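Local coordinates for protein putative cytosine/guanine deaminase (Unidentified, PDB 2PAJ) that deaminates pterins such as isoxanthopterin by hydrolysis, using a zinc ion to replace the ring amino group with a hydroxyl and release ammonia, at residues Val73-His78 / Pro330-Val335; Ala284-Val289 / Thr302-Cys307. All coordinates share one frame; numbering follows the deposited sequence.

Interaction 1 (Val73-His78 / Pro330-Val335); sequences VNTHHH and PVSIGV. With ZN (zinc ion), chain B.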
ATOM      1  N   VAL A  73      -3.735  -4.274  -1.190  1.00 45.80           N
ATOM      2  CA  VAL A  73      -3.221  -3.093  -1.855  1.00 45.53           C
ATOM      3  C   VAL A  73      -2.960  -2.065  -0.751  1.00 45.28           C
ATOM      4  O   VAL A  73      -3.889  -1.538  -0.142  1.00 45.63           O
ATOM      5  CB  VAL A  73      -4.247  -2.519  -2.855  1.00 45.80           C
ATOM      6  CG1 VAL A  73      -3.644  -1.343  -3.604  1.00 45.67           C
ATOM      7  CG2 VAL A  73      -4.678  -3.593  -3.820  1.00 44.45           C
ATOM      8  N   ASN A  74      -1.689  -1.807  -0.482  1.00 45.23           N
ATOM      9  CA  ASN A  74      -1.298  -0.838   0.530  1.00 45.28           C
ATOM     10  C   ASN A  74      -1.147   0.511  -0.159  1.00 43.82           C
ATOM     11  O   ASN A  74      -0.355   0.646  -1.078  1.00 44.27           O
ATOM     12  CB  ASN A  74       0.027  -1.264   1.167  1.00 47.17           C
ATOM     13  CG  ASN A  74       0.593  -0.212   2.092  1.00 50.81           C
ATOM     14  OD1 ASN A  74       0.066   0.025   3.173  1.00 53.57           O
ATOM     15  ND2 ASN A  74       1.674   0.433   1.663  1.00 52.50           N
ATOM     16  N   THR A  75      -1.907   1.504   0.290  1.00 43.21           N
ATOM     17  CA  THR A  75      -1.869   2.824  -0.320  1.00 41.89           C
ATOM     18  C   THR A  75      -1.085   3.916   0.406  1.00 43.69           C
ATOM     19  O   THR A  75      -1.166   5.080   0.024  1.00 45.19           O
ATOM     20  CB  THR A  75      -3.286   3.347  -0.582  1.00 42.58           C
ATOM     21  OG1 THR A  75      -3.988   3.502   0.653  1.00 41.95           O
ATOM     22  CG2 THR A  75      -4.038   2.382  -1.456  1.00 40.72           C
ATOM     23  N   HIS A  76      -0.331   3.555   1.442  1.00 43.41           N
ATOM     24  CA  HIS A  76       0.485   4.523   2.174  1.00 42.14           C
ATOM     25  C   HIS A  76       1.526   3.819   3.043  1.00 43.22           C
ATOM     26  O   HIS A  76       1.214   2.854   3.726  1.00 40.28           O
ATOM     27  CB  HIS A  76      -0.391   5.437   3.025  1.00 42.31           C
ATOM     28  CG  HIS A  76       0.374   6.537   3.691  1.00 42.62           C
ATOM     29  ND1 HIS A  76       1.053   7.503   2.986  1.00 45.01           N
ATOM     30  CD2 HIS A  76       0.617   6.787   4.998  1.00 43.38           C
ATOM     31  CE1 HIS A  76       1.687   8.297   3.828  1.00 44.69           C
ATOM     32  NE2 HIS A  76       1.440   7.884   5.057  1.00 43.35           N
ATOM     33  N   HIS A  77       2.762   4.320   3.014  1.00 44.38           N
ATOM     34  CA  HIS A  77       3.872   3.710   3.745  1.00 45.34           C
ATOM     35  C   HIS A  77       5.079   4.649   3.834  1.00 45.91           C
ATOM     36  O   HIS A  77       5.100   5.707   3.218  1.00 47.03           O
ATOM     37  CB  HIS A  77       4.308   2.444   3.005  1.00 44.83           C
ATOM     38  CG  HIS A  77       4.907   1.389   3.885  1.00 47.06           C
ATOM     39  ND1 HIS A  77       5.630   1.680   5.022  1.00 47.08           N
ATOM     40  CD2 HIS A  77       4.924   0.039   3.765  1.00 47.32           C
ATOM     41  CE1 HIS A  77       6.068   0.556   5.562  1.00 47.93           C
ATOM     42  NE2 HIS A  77       5.655  -0.453   4.818  1.00 48.38           N
ATOM     43  N   HIS A  78       6.079   4.242   4.609  1.00 45.77           N
ATOM     44  CA  HIS A  78       7.335   4.980   4.773  1.00 45.80           C
ATOM     45  C   HIS A  78       8.404   3.919   5.036  1.00 45.62           C
ATOM     46  O   HIS A  78       8.969   3.860   6.119  1.00 46.32           O
ATOM     47  CB  HIS A  78       7.271   5.946   5.962  1.00 45.49           C
ATOM     48  CG  HIS A  78       6.192   6.976   5.856  1.00 46.15           C
ATOM     49  ND1 HIS A  78       6.058   7.809   4.768  1.00 45.67           N
ATOM     50  CD2 HIS A  78       5.192   7.306   6.706  1.00 47.65           C
ATOM     51  CE1 HIS A  78       5.021   8.606   4.948  1.00 45.47           C
ATOM     52  NE2 HIS A  78       4.477   8.321   6.117  1.00 48.10           N
ATOM     53  N   PRO A 330     -13.970   7.633  -1.639  1.00 52.69           N
ATOM     54  CA  PRO A 330     -13.196   6.390  -1.714  1.00 51.58           C
ATOM     55  C   PRO A 330     -12.239   6.201  -0.536  1.00 51.94           C
ATOM     56  O   PRO A 330     -11.488   7.107  -0.165  1.00 52.80           O
ATOM     57  CB  PRO A 330     -12.475   6.498  -3.063  1.00 50.89           C
ATOM     58  CG  PRO A 330     -12.472   7.954  -3.363  1.00 51.49           C
ATOM     59  CD  PRO A 330     -13.811   8.416  -2.878  1.00 52.12           C
ATOM     60  N   VAL A 331     -12.283   5.006   0.042  1.00 50.53           N
ATOM     61  CA  VAL A 331     -11.472   4.649   1.194  1.00 47.78           C
ATOM     62  C   VAL A 331     -10.507   3.513   0.875  1.00 47.46           C
ATOM     63  O   VAL A 331     -10.902   2.480   0.342  1.00 48.19           O
ATOM     64  CB  VAL A 331     -12.384   4.217   2.367  1.00 47.13           C
ATOM     65  CG1 VAL A 331     -11.546   3.794   3.563  1.00 46.10           C
ATOM     66  CG2 VAL A 331     -13.333   5.354   2.735  1.00 45.23           C
ATOM     67  N   SER A 332      -9.235   3.716   1.190  1.00 46.72           N
ATOM     68  CA  SER A 332      -8.222   2.701   0.956  1.00 46.61           C
ATOM     69  C   SER A 332      -7.479   2.480   2.261  1.00 47.58           C
ATOM     70  O   SER A 332      -7.594   3.271   3.192  1.00 47.26           O
ATOM     71  CB  SER A 332      -7.241   3.130  -0.153  1.00 47.28           C
ATOM     72  OG  SER A 332      -6.459   4.259   0.207  1.00 47.46           O
ATOM     73  N   ILE A 333      -6.717   1.401   2.330  1.00 48.66           N
ATOM     74  CA  ILE A 333      -5.987   1.097   3.540  1.00 49.46           C
ATOM     75  C   ILE A 333      -4.472   1.146   3.374  1.00 49.72           C
ATOM     76  O   ILE A 333      -3.923   0.784   2.339  1.00 49.01           O
ATOM     77  CB  ILE A 333      -6.435  -0.281   4.086  1.00 49.74           C
ATOM     78  CG1 ILE A 333      -7.917  -0.212   4.431  1.00 48.90           C
ATOM     79  CG2 ILE A 333      -5.651  -0.652   5.333  1.00 48.17           C
ATOM     80  CD1 ILE A 333      -8.449  -1.447   5.058  1.00 50.49           C
ATOM     81  N   GLY A 334      -3.806   1.635   4.407  1.00 49.88           N
ATOM     82  CA  GLY A 334      -2.368   1.709   4.382  1.00 49.93           C
ATOM     83  C   GLY A 334      -1.867   1.520   5.793  1.00 50.63           C
ATOM     84  O   GLY A 334      -2.625   1.584   6.742  1.00 49.32           O
ATOM     85  N   VAL A 335      -0.577   1.276   5.912  1.00 53.10           N
ATOM     86  CA  VAL A 335       0.101   1.087   7.188  1.00 56.85           C
ATOM     87  C   VAL A 335       1.344   1.914   6.924  1.00 60.03           C
ATOM     88  O   VAL A 335       2.093   1.577   6.007  1.00 64.95           O
ATOM     89  CB  VAL A 335       0.493  -0.413   7.383  1.00 56.16           C
ATOM     90  CG1 VAL A 335      -0.258  -1.249   6.394  1.00 55.87           C
ATOM     91  CG2 VAL A 335       2.001  -0.646   7.197  1.00 56.87           C
TER
HETATM   92 ZN    ZN B 493       2.599   8.610   6.898  1.00 46.93          ZN
HETATM   93  O   HOH W   1      -6.247  -0.158  -0.011  1.00 40.16           O

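Interaction 2 (Ala284-Val289 / Thr302-Cys307); sequences AHLVKV and TGVAHC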
ATOM      1  N   ALA A 284      -3.465  10.901   3.202  1.00 54.29           N
ATOM      2  CA  ALA A 284      -3.161  10.044   4.335  1.00 56.33           C
ATOM      3  C   ALA A 284      -3.255  10.903   5.597  1.00 58.31           C
ATOM      4  O   ALA A 284      -3.209  12.130   5.537  1.00 56.66           O
ATOM      5  CB  ALA A 284      -1.759   9.469   4.209  1.00 54.52           C
ATOM      6  N   HIS A 285      -3.390  10.236   6.736  1.00 63.53           N
ATOM      7  CA  HIS A 285      -3.469  10.888   8.038  1.00 67.51           C
ATOM      8  C   HIS A 285      -4.448  12.047   8.114  1.00 68.17           C
ATOM      9  O   HIS A 285      -4.127  13.100   8.648  1.00 68.00           O
ATOM     10  CB  HIS A 285      -2.069  11.356   8.468  1.00 70.72           C
ATOM     11  CG  HIS A 285      -1.077  10.236   8.599  1.00 74.90           C
ATOM     12  ND1 HIS A 285      -1.303   8.979   8.069  1.00 76.21           N
ATOM     13  CD2 HIS A 285       0.155  10.189   9.163  1.00 76.40           C
ATOM     14  CE1 HIS A 285      -0.254   8.208   8.300  1.00 75.71           C
ATOM     15  NE2 HIS A 285       0.645   8.918   8.960  1.00 77.35           N
ATOM     16  N   LEU A 286      -5.643  11.878   7.573  1.00 70.68           N
ATOM     17  CA  LEU A 286      -6.598  12.963   7.681  1.00 73.86           C
ATOM     18  C   LEU A 286      -7.617  12.640   8.762  1.00 75.86           C
ATOM     19  O   LEU A 286      -8.716  12.145   8.480  1.00 75.67           O
ATOM     20  CB  LEU A 286      -7.305  13.243   6.354  1.00 74.32           C
ATOM     21  CG  LEU A 286      -8.393  12.342   5.791  1.00 74.63           C
ATOM     22  CD1 LEU A 286      -8.962  13.047   4.561  1.00 74.58           C
ATOM     23  CD2 LEU A 286      -7.832  10.961   5.426  1.00 75.69           C
ATOM     24  N   VAL A 287      -7.213  12.885  10.009  1.00 77.59           N
ATOM     25  CA  VAL A 287      -8.067  12.675  11.170  1.00 78.74           C
ATOM     26  C   VAL A 287      -8.648  14.068  11.388  1.00 79.20           C
ATOM     27  O   VAL A 287      -8.056  15.051  10.930  1.00 80.49           O
ATOM     28  CB  VAL A 287      -7.234  12.267  12.395  1.00 79.54           C
ATOM     29  CG1 VAL A 287      -6.208  13.358  12.704  1.00 80.46           C
ATOM     30  CG2 VAL A 287      -8.144  12.028  13.596  1.00 80.74           C
ATOM     31  N   LYS A 288      -9.787  14.173  12.063  1.00 78.68           N
ATOM     32  CA  LYS A 288     -10.407  15.485  12.285  1.00 78.25           C
ATOM     33  C   LYS A 288     -10.873  16.088  10.952  1.00 76.63           C
ATOM     34  O   LYS A 288     -10.100  16.749  10.250  1.00 76.59           O
ATOM     35  CB  LYS A 288      -9.416  16.464  12.924  1.00 79.53           C
ATOM     36  CG  LYS A 288      -8.553  15.879  14.024  1.00 82.87           C
ATOM     37  CD  LYS A 288      -7.534  16.920  14.513  1.00 84.71           C
ATOM     38  CE  LYS A 288      -6.471  16.303  15.436  1.00 85.69           C
ATOM     39  NZ  LYS A 288      -5.435  17.291  15.880  1.00 85.70           N
ATOM     40  N   VAL A 289     -12.134  15.867  10.605  1.00 74.96           N
ATOM     41  CA  VAL A 289     -12.658  16.420   9.372  1.00 72.86           C
ATOM     42  C   VAL A 289     -14.107  16.875   9.499  1.00 72.31           C
ATOM     43  O   VAL A 289     -14.990  16.117   9.882  1.00 71.73           O
ATOM     44  CB  VAL A 289     -12.518  15.414   8.205  1.00 72.25           C
ATOM     45  CG1 VAL A 289     -13.141  15.991   6.947  1.00 72.21           C
ATOM     46  CG2 VAL A 289     -11.053  15.116   7.967  1.00 70.18           C
ATOM     47  N   THR A 302     -12.051  12.722  -4.012  1.00 49.99           N
ATOM     48  CA  THR A 302     -10.733  12.595  -3.400  1.00 50.36           C
ATOM     49  C   THR A 302     -10.764  11.441  -2.403  1.00 50.57           C
ATOM     50  O   THR A 302     -11.664  11.357  -1.569  1.00 52.47           O
ATOM     51  CB  THR A 302     -10.365  13.866  -2.647  1.00 51.46           C
ATOM     52  OG1 THR A 302     -10.727  15.004  -3.432  1.00 53.15           O
ATOM     53  CG2 THR A 302      -8.885  13.901  -2.364  1.00 50.85           C
ATOM     54  N   GLY A 303      -9.783  10.554  -2.495  1.00 50.78           N
ATOM     55  CA  GLY A 303      -9.735   9.409  -1.608  1.00 50.20           C
ATOM     56  C   GLY A 303      -8.917   9.616  -0.351  1.00 51.33           C
ATOM     57  O   GLY A 303      -8.303  10.663  -0.153  1.00 51.36           O
ATOM     58  N   VAL A 304      -8.928   8.611   0.516  1.00 51.71           N
ATOM     59  CA  VAL A 304      -8.175   8.664   1.761  1.00 52.16           C
ATOM     60  C   VAL A 304      -7.441   7.343   1.937  1.00 51.62           C
ATOM     61  O   VAL A 304      -7.876   6.315   1.436  1.00 51.09           O
ATOM     62  CB  VAL A 304      -9.103   8.878   3.000  1.00 54.14           C
ATOM     63  CG1 VAL A 304      -9.921  10.157   2.847  1.00 53.57           C
ATOM     64  CG2 VAL A 304     -10.019   7.683   3.178  1.00 53.20           C
ATOM     65  N   ALA A 305      -6.308   7.394   2.623  1.00 51.40           N
ATOM     66  CA  ALA A 305      -5.506   6.214   2.917  1.00 49.32           C
ATOM     67  C   ALA A 305      -5.659   6.085   4.421  1.00 49.76           C
ATOM     68  O   ALA A 305      -5.002   6.791   5.196  1.00 50.72           O
ATOM     69  CB  ALA A 305      -4.047   6.439   2.549  1.00 47.43           C
ATOM     70  N   HIS A 306      -6.552   5.191   4.825  1.00 49.34           N
ATOM     71  CA  HIS A 306      -6.841   4.962   6.231  1.00 47.49           C
ATOM     72  C   HIS A 306      -5.763   4.132   6.914  1.00 47.27           C
ATOM     73  O   HIS A 306      -5.462   3.028   6.482  1.00 45.73           O
ATOM     74  CB  HIS A 306      -8.187   4.266   6.352  1.00 48.67           C
ATOM     75  CG  HIS A 306      -8.624   4.043   7.758  1.00 49.94           C
ATOM     76  ND1 HIS A 306      -9.211   2.869   8.169  1.00 49.83           N
ATOM     77  CD2 HIS A 306      -8.548   4.836   8.850  1.00 50.88           C
ATOM     78  CE1 HIS A 306      -9.476   2.947   9.461  1.00 52.36           C
ATOM     79  NE2 HIS A 306      -9.082   4.130   9.897  1.00 50.71           N
ATOM     80  N   CYS A 307      -5.188   4.672   7.984  1.00 49.02           N
ATOM     81  CA  CYS A 307      -4.139   3.981   8.739  1.00 52.39           C
ATOM     82  C   CYS A 307      -4.438   3.988  10.243  1.00 52.69           C
ATOM     83  O   CYS A 307      -3.902   4.814  10.978  1.00 52.47           O
ATOM     84  CB  CYS A 307      -2.770   4.640   8.483  1.00 52.30           C
ATOM     85  SG  CYS A 307      -2.260   4.721   6.738  1.00 53.63           S
TER
HETATM   86  O   HOH W   2      -4.089   7.652   7.453  1.00 51.57           O

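Interaction 1 (Val73-His78 / Pro330-Val335)
N74 reaches the residues just after strand 331-333, G334 and V335, through its side-chain amide. Its CA already rests near I333 O in a CH...O contact. From CB the side chain runs to CG, anti to the backbone N (chi1 172°), which carries the amide across to G334 and V335. At the tip, OD1 accepts the V335 N-H at 3.1 Å; the nitrogen lies almost along the C=O axis (162°), while the N-H itself points somewhat off line. ND2 turns back for a weak bond to H76 O, so the amide's oxygen faces 330-335 while its nitrogen is tied to its own segment.

Next along, T75 N donates a nearly straight bond (168°) to I333 O at 3.0 Å. T75 OG1 lies 2.6 Å from S332 OG, close enough for a hydrogen bond, though I333 O is also within reach of the same hydroxyl; S332 OG is also bonded to V304 O on the next strand. V335 O sits over one face of the H77 ring, 3.5 Å from CG and offset toward the rim. Water 1 bridges V73 O and I333 N.

H76 NE2 binds the zinc ion at 2.3 Å and H78 NE2 joins it, with H248 and D336 completing the set. This is the HxH motif following the first strand of an amidohydrolase (beta/alpha)8 barrel, held here against the eighth strand where the barrel closes.

Interaction 2 (Ala284-Val289 / Thr302-Cys307)
L286 and V304 meet with their side chains crossing at about a right angle, in the part of the (beta/alpha)8 barrel where the sixth strand gives way to helix 291-300 and the chain returns as the seventh. This is one beta-alpha-beta crossover of the barrel, and its two parallel strands, 281-284 and 303-306, are neighbours. The isobutyl group of L286 presents both methyls to V304: CD2 lies 3.4 Å from CG1, and CD1 is nearly as close, so the one valine methyl faces the fork of the leucine. V304 CG1 is beside its own backbone N, with chi1 at -58°, and from there it reaches the leucine. L286 also packs on L297 of helix 291-300, tying the loop to the helix that follows it.

A284 and A305 form a second apolar pair, their CB atoms 4.1 Å apart. Around them are T75 and W282, which touch A305, and H76, H246 and H248, which touch A284.

H285 belongs to the zinc site; its side chain comes within about 3 Å of the metal and makes a weak hydrogen bond through NE2 to D336. The CB of H285 departs away from the neighbouring strand, yet the ring comes back toward C307, the N-cap residue of helix 308-312. C307 SG approaches the ring edge, close to its plane: 85° off the normal, 5.3 Å from the centroid, with CE1 the nearest ring atom.

Between the two backbones at this end sits water 2. It accepts from H285 N at 2.8 Å and donates to A305 O at 2.6 Å, filling in where the strands have begun to part.

From the N terminus, the chain reaches 73-78 first, at the end of the first barrel strand, and then travels through strands two to seven before 330-335 returns to it. Interaction 1 therefore closes a loop of 251 residues and joins the first strand to the eighth. Interaction 2 is nested inside that loop: only 12 residues, mostly helix 291-300, separate its segments, and it links strand six to strand seven. Strands 303-306 and 331-333 are neighbours, and S332 O probably takes a hydrogen bond from H306 N, so the two contacts adjoin, their centres about 10 Å apart. Both bring histidines to the same zinc site.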